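Local coordinates for receptor-like protein kinase ANXUR1 (Arabidopsis thaliana, PDB 6FIG), which is a plant receptor kinase of the malectin-like family that probably uses its tandem-malectin ectodomain to sense extracellular signals at the pollen tube during reproduction, at residues T252-G257 and S266-M271; N295-N300 and D361-G366; Y302-T307 and E344-M349. All coordinates share one frame; numbering follows the deposited sequence. Where two conformers were deposited one is given.

Interaction 1 of 3, residues T252-G257 and S266-M271; sequences TARSQG and SNLTWM. With CA (calcium ion), chain H; NAG (2-acetamido-2-deoxy-beta-D-glucopyranose), chain D.
Where two beta-sheets of a malectin-like domain lie face to face, Arg-254 and Gln-256 on one side meet Leu-268 and Trp-270 on the other. Strands 252-255 and 268-271 run at 111° to each other with their axes 9.5 Å apart, so side chains rather than backbone bonds join them. The aliphatic part of Arg-254 does the packing: its CD is 4.1 Å from Leu-268 CD1 and equally close to Trp-270 CZ2. A bend at chi3 (-61°) then turns the guanidinium away from the leucine, and both Arg-254 NE and Trp-270 NE1 are tied to the same carboxylate, that of Asp-214. Leu-268 pushes its other methyl, CD2, against the backbone of Ser-255, 4.0 Å from the carbonyl carbon.

This is the interior of a beta-sandwich, at whose edge the amide of Gln-256 meets the backbone of Ser-266. The extended Gln-256 runs antiparallel to the leucine side chain and delivers NE2 to Ser-266 O at 3.0 Å. The donor sits well above the carbonyl plane and the N-H...O angle is 135°, a rather bent bond. One water, 2.8 Å from Gln-256 NE2, also reaches Ser-266 OG, which is hydrogen-bonded to Ile-262 O as well; in the modelled conformer, Ser-362 OG probably bonds to Gln-256 OE1. Asn-267 next door turns its CB away from the first strand and carries an N-linked sugar in an Asn-Leu-Thr sequon, its ND2 bonded to C1 of the N-acetylglucosamine. At the far end of the first strand Thr-252 chelates the calcium ion with its O and OG1, each 2.4 Å from the metal, and Asn-192, Val-193, Ile-249 and Asn-365 complete the site.

Interaction 2 of 3, residues N295-N300 and D361-G366; sequences NQKVFN and DSSLNG. With CA (calcium ion), chain H.
Lys-297, Phe-299 and Ser-363 carry this contact, with Asp-361 close behind. Lys-297 lies across the start of the second segment: its CG comes within 3.5 Å of Asp-361 O, and CD passes the CB of the same aspartate. The chain is straight until chi3 (66°), where a bend brings NZ to Ser-363 OG at 2.8 Å. A water, also 2.8 Å from Lys-297 NZ, donates to Asp-361 OD2, and a salt bridge to Glu-288 gives the ammonium a third partner. Lysine and aspartate charges are thus linked through water instead of touching, which would probably still stabilise both. The other carboxylate oxygen, OD1, accepts a weak bond from Ser-362 N in its own segment, and Gly-257 gives Asp-361 a further partner.

Phe-299 turns one face to the backbone of the serine pair. CG stands between the backbone N and the carbonyl carbon (chi1 54°), which lays the ring along the 362-363 backbone. Ser-362 CA makes a CH-pi contact 4.0 Å from the ring centroid, displaced toward the rim, while Ser-363 N lies over the ring centre. Ser-363 O meets the far end of the ring, 3.4 Å from CZ. The N and O of Ser-363 are buried here with no hydrogen-bond partner in the model. Between the backbones, a second water accepts from Val-298 N and Asp-361 N, bridging the two segments. Further along, Asn-365 O binds the calcium ion, and Asn-365 and Gly-366 together face one residue of strand 278-287, the geometry of a classic beta bulge.

Interaction 3 of 3, residues Y302-T307 and E344-M349; sequences YINNRT and EITLQM. With NAG (2-acetamido-2-deoxy-beta-D-glucopyranose), chain D; NAG (2-acetamido-2-deoxy-beta-D-glucopyranose), chain B.
Gln-348 OE1 has two close partners. A water 2.8 Å from Gln-348 OE1 donates to it and also accepts from Asn-305 N; O6 of the asparagine-linked N-acetylglucosamine lies 2.6 Å from Gln-348 OE1. CG of this glutamine stands anti to the carbonyl carbon (chi1 -64°) and the chain then runs extended, which brings OE1 to the sugar. The same hydroxyl is 3.0 Å from Asn-305 OD1, and its single proton could serve either amide oxygen. The strands pair antiparallel: Tyr-302 and Gln-348 exchange two backbone bonds, N to O at 2.8 Å each way, and Ile-303 faces Leu-347 as the non-hydrogen-bonded pair, CG1 resting against CD1.

After Ile-303 the chain reverses in a type I' turn. Asn-304 N donates to Thr-346 O, while its side chain stands in for backbone: OD1 accepts from Thr-346 N at 2.8 Å, nearly along the C=O axis. Tyr-302, on the same side of the sheet as Gln-348, offers one ring face to the sugar, whose C5 sits 3.7 Å from CD2. An aromatic face packed on the sugar and one hydroxyl proton shared between two amide oxygens should steady the first sugar against the sheet.

Overall arrangement
All three contacts lie in the C-terminal half of the ectodomain, on one side of the chain's centre. Interactions 1 and 2 have centres about 9 Å apart and share a sheet in which strands 252-255 and 363-372 are neighbours. The centre of interaction 3 is about 12 Å from that of interaction 1 and 15 Å from that of interaction 2. It belongs to the four-stranded antiparallel sheet, where strand 344-351 runs between 268-273 of interaction 1 and 299-303, a strand that interactions 2 and 3 both use. Interaction 1 closes first along the chain. The calcium ion is met by interactions 1 and 2, while the glycan on Asn-267 of interaction 1 rests on interaction 3.

Interaction 1 of 3, residues T252-G257 and S266-M271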
loop_
_atom_site.group_PDB
_atom_site.type_symbol
_atom_site.label_atom_id
_atom_site.label_comp_id
_atom_site.label_asym_id
_atom_site.label_seq_id
_atom_site.Cartn_x
_atom_site.Cartn_y
_atom_site.Cartn_z
ATOM N N THR A 252 11.753 20.257 -3.394
ATOM C CA THR A 252 11.541 21.402 -4.256
ATOM C C THR A 252 10.910 22.535 -3.473
ATOM O O THR A 252 10.169 22.315 -2.519
ATOM C CB THR A 252 10.639 21.094 -5.454
ATOM O OG1 THR A 252 9.397 20.582 -4.973
ATOM C CG2 THR A 252 11.313 20.090 -6.409
ATOM N N ALA A 253 11.155 23.755 -3.934
ATOM C CA ALA A 253 10.573 24.936 -3.312
ATOM C C ALA A 253 10.387 26.052 -4.326
ATOM O O ALA A 253 11.006 26.065 -5.401
ATOM C CB ALA A 253 11.461 25.413 -2.155
ATOM N N ARG A 254 9.522 26.988 -3.972
ATOM C CA ARG A 254 9.440 28.259 -4.680
ATOM C C ARG A 254 10.047 29.285 -3.749
ATOM O O ARG A 254 9.768 29.292 -2.549
ATOM C CB ARG A 254 8.006 28.631 -5.045
ATOM C CG ARG A 254 7.886 29.830 -5.974
ATOM C CD ARG A 254 6.454 30.087 -6.395
ATOM N NE ARG A 254 5.904 28.937 -7.124
ATOM C CZ ARG A 254 6.163 28.645 -8.402
ATOM N NH1 ARG A 254 6.933 29.430 -9.155
ATOM N NH2 ARG A 254 5.615 27.570 -8.958
ATOM N N SER A 255 10.882 30.141 -4.313
ATOM C CA SER A 255 11.497 31.235 -3.564
ATOM C C SER A 255 11.307 32.518 -4.336
ATOM O O SER A 255 10.824 32.509 -5.467
ATOM C CB SER A 255 12.975 30.944 -3.336
ATOM O OG SER A 255 13.698 31.001 -4.550
ATOM N N GLN A 256 11.693 33.642 -3.739
ATOM C CA GLN A 256 11.606 34.910 -4.459
ATOM C C GLN A 256 12.735 35.063 -5.435
ATOM O O GLN A 256 12.520 35.545 -6.531
ATOM C CB GLN A 256 11.520 36.085 -3.509
ATOM C CG GLN A 256 10.135 36.211 -2.919
ATOM C CD GLN A 256 10.022 37.413 -2.026
ATOM O OE1 GLN A 256 10.374 37.333 -0.850
ATOM N NE2 GLN A 256 9.555 38.535 -2.574
ATOM N N GLY A 257 13.933 34.636 -5.045
ATOM C CA GLY A 257 15.066 34.531 -5.976
ATOM C C GLY A 257 16.327 35.223 -5.480
ATOM O O GLY A 257 16.392 35.639 -4.320
ATOM N N SER A 266 8.552 43.272 -3.034
ATOM C CA SER A 266 7.419 42.456 -3.472
ATOM C C SER A 266 7.091 41.317 -2.523
ATOM O O SER A 266 7.913 40.897 -1.705
ATOM C CB SER A 266 7.698 41.902 -4.871
ATOM O OG SER A 266 8.910 41.168 -4.889
ATOM N N ASN A 267 5.859 40.820 -2.654
ATOM C CA ASN A 267 5.417 39.613 -1.984
ATOM C C ASN A 267 5.295 38.519 -3.035
ATOM O O ASN A 267 4.864 38.770 -4.174
ATOM C CB ASN A 267 4.029 39.813 -1.378
ATOM C CG ASN A 267 4.039 40.415 0.016
ATOM O OD1 ASN A 267 4.601 39.843 0.973
ATOM N ND2 ASN A 267 3.368 41.553 0.149
ATOM N N LEU A 268 5.661 37.312 -2.651
ATOM C CA LEU A 268 5.225 36.116 -3.361
ATOM C C LEU A 268 3.817 35.846 -2.828
ATOM O O LEU A 268 3.620 35.776 -1.620
ATOM C CB LEU A 268 6.186 34.994 -3.062
ATOM C CG LEU A 268 6.265 33.721 -3.875
ATOM C CD1 LEU A 268 6.411 34.011 -5.356
ATOM C CD2 LEU A 268 7.465 32.929 -3.355
ATOM N N THR A 269 2.837 35.755 -3.729
ATOM C CA THR A 269 1.430 35.739 -3.338
ATOM C C THR A 269 0.679 34.587 -4.006
ATOM O O THR A 269 0.701 34.470 -5.230
ATOM C CB THR A 269 0.755 37.060 -3.731
ATOM O OG1 THR A 269 1.427 38.158 -3.088
ATOM C CG2 THR A 269 -0.741 37.091 -3.341
ATOM N N TRP A 270 0.029 33.776 -3.179
ATOM C CA TRP A 270 -0.897 32.725 -3.643
ATOM C C TRP A 270 -2.319 33.129 -3.261
ATOM O O TRP A 270 -2.535 33.715 -2.200
ATOM C CB TRP A 270 -0.585 31.382 -2.998
ATOM C CG TRP A 270 0.736 30.746 -3.308
ATOM C CD1 TRP A 270 0.982 29.781 -4.241
ATOM C CD2 TRP A 270 2.000 31.015 -2.670
ATOM N NE1 TRP A 270 2.315 29.417 -4.217
ATOM C CE2 TRP A 270 2.960 30.159 -3.264
ATOM C CE3 TRP A 270 2.409 31.886 -1.652
ATOM C CZ2 TRP A 270 4.288 30.144 -2.871
ATOM C CZ3 TRP A 270 3.723 31.855 -1.254
ATOM C CH2 TRP A 270 4.654 31.001 -1.868
ATOM N N MET A 271 -3.288 32.810 -4.113
ATOM C CA MET A 271 -4.692 33.080 -3.812
ATOM C C MET A 271 -5.546 31.847 -4.108
ATOM O O MET A 271 -5.342 31.176 -5.118
ATOM C CB MET A 271 -5.201 34.265 -4.620
ATOM C CG MET A 271 -6.532 34.827 -4.119
ATOM S SD MET A 271 -7.106 36.292 -5.014
ATOM C CE MET A 271 -5.603 37.272 -5.021
HETATM CA CA CA H . 8.027 21.396 -3.132
HETATM C C1 NAG D . 3.191 42.232 1.403
HETATM C C2 NAG D . 3.449 43.723 1.334
HETATM C C3 NAG D . 2.951 44.427 2.591
HETATM C C4 NAG D . 1.548 43.989 2.976
HETATM C C5 NAG D . 1.506 42.470 3.073
HETATM C C6 NAG D . 0.178 41.876 3.532
HETATM C C7 NAG D . 5.480 44.314 0.072
HETATM C C8 NAG D . 6.985 44.380 0.143
HETATM N N2 NAG D . 4.893 43.872 1.187
HETATM O O3 NAG D . 2.960 45.836 2.363
HETATM O O4 NAG D . 1.216 44.530 4.258
HETATM O O5 NAG D . 1.834 41.986 1.778
HETATM O O6 NAG D . -0.830 42.034 2.529
HETATM O O7 NAG D . 4.861 44.646 -0.935
HETATM O O HOH W 1 9.048 38.280 -5.364
#

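Interaction 2 of 3, residues N295-N300 and D361-G366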
loop_
_atom_site.group_PDB
_atom_site.type_symbol
_atom_site.label_atom_id
_atom_site.label_comp_id
_atom_site.label_asym_id
_atom_site.label_seq_id
_atom_site.Cartn_x
_atom_site.Cartn_y
_atom_site.Cartn_z
ATOM N N ASN A 295 19.603 32.582 10.296
ATOM C CA ASN A 295 19.737 33.993 9.910
ATOM C C ASN A 295 20.371 34.202 8.543
ATOM O O ASN A 295 20.923 35.263 8.259
ATOM C CB ASN A 295 20.468 34.828 10.970
ATOM C CG ASN A 295 20.051 36.288 10.940
ATOM O OD1 ASN A 295 18.912 36.601 10.616
ATOM N ND2 ASN A 295 20.980 37.190 11.276
ATOM N N GLN A 296 20.256 33.202 7.681
ATOM C CA GLN A 296 20.588 33.355 6.292
ATOM C C GLN A 296 19.402 33.800 5.478
ATOM O O GLN A 296 19.544 34.673 4.644
ATOM C CB GLN A 296 21.204 32.082 5.735
ATOM C CG GLN A 296 22.623 31.854 6.243
ATOM C CD GLN A 296 23.299 30.723 5.520
ATOM O OE1 GLN A 296 22.851 29.591 5.630
ATOM N NE2 GLN A 296 24.377 31.017 4.773
ATOM N N LYS A 297 18.241 33.179 5.701
ATOM C CA LYS A 297 16.994 33.538 5.021
ATOM C C LYS A 297 15.904 33.654 6.072
ATOM O O LYS A 297 15.651 32.702 6.814
ATOM C CB LYS A 297 16.628 32.507 3.976
ATOM C CG LYS A 297 15.278 32.732 3.302
ATOM C CD LYS A 297 15.052 31.745 2.161
ATOM C CE LYS A 297 14.922 30.311 2.653
ATOM N NZ LYS A 297 15.162 29.354 1.555
ATOM N N VAL A 298 15.302 34.830 6.130
ATOM C CA VAL A 298 14.373 35.197 7.189
ATOM C C VAL A 298 13.270 36.002 6.533
ATOM O O VAL A 298 13.543 36.959 5.809
ATOM C CB VAL A 298 15.104 36.009 8.273
ATOM C CG1 VAL A 298 14.188 36.387 9.396
ATOM C CG2 VAL A 298 16.299 35.231 8.814
ATOM N N PHE A 299 12.018 35.608 6.764
ATOM C CA PHE A 299 10.921 36.159 5.978
ATOM C C PHE A 299 9.623 36.285 6.731
ATOM O O PHE A 299 9.349 35.512 7.669
ATOM C CB PHE A 299 10.721 35.380 4.668
ATOM C CG PHE A 299 10.551 33.898 4.823
ATOM C CD1 PHE A 299 11.634 33.064 4.967
ATOM C CD2 PHE A 299 9.274 33.327 4.710
ATOM C CE1 PHE A 299 11.472 31.695 5.069
ATOM C CE2 PHE A 299 9.118 31.961 4.807
ATOM C CZ PHE A 299 10.225 31.146 4.985
ATOM N N ASN A 300 8.820 37.248 6.292
ATOM C CA ASN A 300 7.511 37.511 6.856
ATOM C C ASN A 300 6.478 36.716 6.091
ATOM O O ASN A 300 6.618 36.512 4.888
ATOM C CB ASN A 300 7.180 38.993 6.787
ATOM C CG ASN A 300 8.122 39.847 7.615
ATOM O OD1 ASN A 300 8.533 39.465 8.715
ATOM N ND2 ASN A 300 8.495 40.994 7.074
ATOM N N ASP A 361 15.213 36.975 1.178
ATOM C CA ASP A 361 14.519 35.974 0.348
ATOM C C ASP A 361 13.444 35.316 1.196
ATOM O O ASP A 361 13.342 35.550 2.406
ATOM C CB ASP A 361 15.556 34.943 -0.147
ATOM C CG ASP A 361 15.106 34.143 -1.401
ATOM O OD1 ASP A 361 14.044 34.414 -1.980
ATOM O OD2 ASP A 361 15.874 33.219 -1.790
ATOM N N SER A 362 12.628 34.502 0.542
ATOM C CA SER A 362 11.624 33.691 1.229
ATOM C C SER A 362 11.430 32.421 0.416
ATOM O O SER A 362 11.760 32.377 -0.763
ATOM C CB SER A 362 10.311 34.444 1.357
ATOM O OG SER A 362 9.772 34.763 0.087
ATOM N N SER A 363 10.928 31.380 1.060
ATOM C CA SER A 363 10.677 30.122 0.344
ATOM C C SER A 363 9.599 29.303 1.026
ATOM O O SER A 363 9.275 29.510 2.193
ATOM C CB SER A 363 11.953 29.292 0.172
ATOM O OG SER A 363 12.405 28.766 1.413
ATOM N N LEU A 364 9.059 28.370 0.253
ATOM C CA LEU A 364 8.015 27.483 0.710
ATOM C C LEU A 364 8.124 26.192 -0.115
ATOM O O LEU A 364 8.374 26.259 -1.327
ATOM C CB LEU A 364 6.650 28.138 0.509
ATOM C CG LEU A 364 5.414 27.321 0.964
ATOM C CD1 LEU A 364 5.418 27.101 2.462
ATOM C CD2 LEU A 364 4.154 28.045 0.522
ATOM N N ASN A 365 7.930 25.039 0.533
ATOM C CA ASN A 365 8.081 23.736 -0.163
ATOM C C ASN A 365 6.761 23.027 -0.468
ATOM O O ASN A 365 6.677 22.268 -1.422
ATOM C CB ASN A 365 8.964 22.792 0.639
ATOM C CG ASN A 365 10.354 23.363 0.929
ATOM O OD1 ASN A 365 10.463 24.380 1.632
ATOM N ND2 ASN A 365 11.424 22.692 0.444
ATOM N N GLY A 366 5.742 23.280 0.333
ATOM C CA GLY A 366 4.448 22.627 0.155
ATOM C C GLY A 366 3.376 23.416 0.860
ATOM O O GLY A 366 3.667 24.222 1.765
HETATM CA CA CA H . 8.027 21.396 -3.132
HETATM O O HOH W 2 15.677 30.668 -0.829
HETATM O O HOH W 3 15.706 36.839 4.127
#

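Interaction 3 of 3, residues Y302-T307 and E344-M349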
loop_
_atom_site.group_PDB
_atom_site.type_symbol
_atom_site.label_atom_id
_atom_site.label_comp_id
_atom_site.label_asym_id
_atom_site.label_seq_id
_atom_site.Cartn_x
_atom_site.Cartn_y
_atom_site.Cartn_z
ATOM N N TYR A 302 2.200 36.399 5.644
ATOM C CA TYR A 302 0.895 37.014 5.883
ATOM C C TYR A 302 -0.200 36.130 5.303
ATOM O O TYR A 302 -0.015 35.499 4.262
ATOM C CB TYR A 302 0.832 38.398 5.249
ATOM C CG TYR A 302 2.006 39.271 5.594
ATOM C CD1 TYR A 302 2.083 39.906 6.824
ATOM C CD2 TYR A 302 3.033 39.483 4.673
ATOM C CE1 TYR A 302 3.157 40.732 7.133
ATOM C CE2 TYR A 302 4.108 40.301 4.971
ATOM C CZ TYR A 302 4.169 40.919 6.194
ATOM O OH TYR A 302 5.270 41.740 6.450
ATOM N N ILE A 303 -1.329 36.062 6.012
ATOM C CA ILE A 303 -2.481 35.274 5.570
ATOM C C ILE A 303 -3.682 36.215 5.645
ATOM O O ILE A 303 -3.973 36.755 6.711
ATOM C CB ILE A 303 -2.696 34.005 6.439
ATOM C CG1 ILE A 303 -1.540 33.024 6.231
ATOM C CG2 ILE A 303 -4.020 33.326 6.077
ATOM C CD1 ILE A 303 -1.483 31.832 7.172
ATOM N N ASN A 304 -4.350 36.444 4.517
ATOM C CA ASN A 304 -5.478 37.384 4.427
ATOM C C ASN A 304 -5.122 38.734 5.008
ATOM O O ASN A 304 -5.862 39.297 5.820
ATOM C CB ASN A 304 -6.756 36.800 5.070
ATOM C CG ASN A 304 -7.436 35.812 4.167
ATOM O OD1 ASN A 304 -6.800 35.270 3.289
ATOM N ND2 ASN A 304 -8.718 35.534 4.406
ATOM N N ASN A 305 -3.945 39.216 4.596
ATOM C CA ASN A 305 -3.391 40.514 5.001
ATOM C C ASN A 305 -3.062 40.645 6.488
ATOM O O ASN A 305 -2.715 41.742 6.938
ATOM C CB ASN A 305 -4.298 41.669 4.541
ATOM C CG ASN A 305 -4.554 41.645 3.048
ATOM O OD1 ASN A 305 -3.682 41.251 2.258
ATOM N ND2 ASN A 305 -5.757 42.065 2.645
ATOM N N ARG A 306 -3.113 39.543 7.234
ATOM C CA ARG A 306 -2.816 39.544 8.650
ATOM C C ARG A 306 -1.516 38.778 8.894
ATOM O O ARG A 306 -1.084 37.975 8.066
ATOM C CB ARG A 306 -3.958 38.914 9.407
ATOM C CG ARG A 306 -5.241 39.723 9.270
ATOM C CD ARG A 306 -6.419 38.887 9.675
ATOM N NE ARG A 306 -6.462 38.716 11.120
ATOM C CZ ARG A 306 -7.421 38.078 11.782
ATOM N NH1 ARG A 306 -8.438 37.508 11.132
ATOM N NH2 ARG A 306 -7.359 38.014 13.113
ATOM N N THR A 307 -0.907 39.035 10.042
ATOM C CA THR A 307 0.436 38.533 10.349
ATOM C C THR A 307 0.393 37.087 10.815
ATOM O O THR A 307 -0.276 36.762 11.802
ATOM C CB THR A 307 1.126 39.444 11.409
ATOM O OG1 THR A 307 1.387 40.724 10.835
ATOM C CG2 THR A 307 2.451 38.847 11.887
ATOM N N GLU A 344 -11.955 34.354 -0.509
ATOM C CA GLU A 344 -10.553 34.059 -0.845
ATOM C C GLU A 344 -9.673 33.943 0.390
ATOM O O GLU A 344 -9.918 34.587 1.413
ATOM C CB GLU A 344 -9.971 35.132 -1.773
ATOM C CG GLU A 344 -10.504 35.071 -3.204
ATOM C CD GLU A 344 -10.331 36.370 -3.994
ATOM O OE1 GLU A 344 -9.837 37.379 -3.441
ATOM O OE2 GLU A 344 -10.711 36.398 -5.190
ATOM N N ILE A 345 -8.658 33.100 0.274
ATOM C CA ILE A 345 -7.524 33.083 1.180
ATOM C C ILE A 345 -6.319 33.507 0.343
ATOM O O ILE A 345 -6.112 32.997 -0.764
ATOM C CB ILE A 345 -7.300 31.705 1.806
ATOM C CG1 ILE A 345 -8.363 31.461 2.891
ATOM C CG2 ILE A 345 -5.887 31.571 2.406
ATOM C CD1 ILE A 345 -8.422 30.033 3.355
ATOM N N THR A 346 -5.558 34.473 0.865
ATOM C CA THR A 346 -4.294 34.862 0.250
ATOM C C THR A 346 -3.163 34.491 1.185
ATOM O O THR A 346 -3.266 34.648 2.407
ATOM C CB THR A 346 -4.210 36.366 -0.059
ATOM O OG1 THR A 346 -4.390 37.134 1.140
ATOM C CG2 THR A 346 -5.248 36.754 -1.096
ATOM N N LEU A 347 -2.084 33.966 0.619
ATOM C CA LEU A 347 -0.882 33.675 1.397
ATOM C C LEU A 347 0.216 34.523 0.784
ATOM O O LEU A 347 0.372 34.502 -0.436
ATOM C CB LEU A 347 -0.533 32.209 1.313
ATOM C CG LEU A 347 0.795 31.805 1.933
ATOM C CD1 LEU A 347 0.789 32.013 3.432
ATOM C CD2 LEU A 347 1.102 30.355 1.611
ATOM N N GLN A 348 0.947 35.287 1.603
ATOM C CA GLN A 348 2.002 36.165 1.060
ATOM C C GLN A 348 3.261 36.013 1.864
ATOM O O GLN A 348 3.190 35.833 3.063
ATOM C CB GLN A 348 1.568 37.616 1.070
ATOM C CG GLN A 348 0.381 37.882 0.169
ATOM C CD GLN A 348 -0.107 39.286 0.295
ATOM O OE1 GLN A 348 -0.609 39.683 1.353
ATOM N NE2 GLN A 348 0.067 40.078 -0.765
ATOM N N MET A 349 4.404 36.037 1.190
ATOM C CA MET A 349 5.681 36.107 1.892
ATOM C C MET A 349 6.640 37.088 1.232
ATOM O O MET A 349 6.599 37.316 0.028
ATOM C CB MET A 349 6.315 34.727 2.106
ATOM C CG MET A 349 6.519 33.864 0.888
ATOM S SD MET A 349 7.156 32.228 1.363
ATOM C CE MET A 349 5.959 31.614 2.484
HETATM C C1 NAG D . 3.191 42.232 1.403
HETATM C C2 NAG D . 3.449 43.723 1.334
HETATM C C3 NAG D . 2.951 44.427 2.591
HETATM C C4 NAG D . 1.548 43.989 2.976
HETATM C C5 NAG D . 1.506 42.470 3.073
HETATM C C6 NAG D . 0.178 41.876 3.532
HETATM C C7 NAG D . 5.480 44.314 0.072
HETATM C C8 NAG D . 6.985 44.380 0.143
HETATM N N2 NAG D . 4.893 43.872 1.187
HETATM O O3 NAG D . 2.960 45.836 2.363
HETATM O O4 NAG D . 1.216 44.530 4.258
HETATM O O5 NAG D . 1.834 41.986 1.778
HETATM O O6 NAG D . -0.830 42.034 2.529
HETATM O O7 NAG D . 4.861 44.646 -0.935
HETATM C C1 NAG B . -0.058 45.173 4.197
HETATM C C2 NAG B . -0.583 45.457 5.592
HETATM C C3 NAG B . -1.992 46.020 5.446
HETATM C C4 NAG B . -2.008 47.255 4.536
HETATM C C5 NAG B . -1.229 47.026 3.230
HETATM C C6 NAG B . -0.963 48.335 2.491
HETATM C C7 NAG B . 0.363 43.962 7.312
HETATM C C8 NAG B . 0.153 42.694 8.089
HETATM N N2 NAG B . -0.600 44.268 6.435
HETATM O O3 NAG B . -2.494 46.355 6.744
HETATM O O4 NAG B . -3.374 47.600 4.244
HETATM O O5 NAG B . 0.039 46.397 3.475
HETATM O O6 NAG B . 0.285 48.901 2.916
HETATM O O7 NAG B . 1.361 44.648 7.485
HETATM O O HOH W 4 -1.999 37.784 2.803
#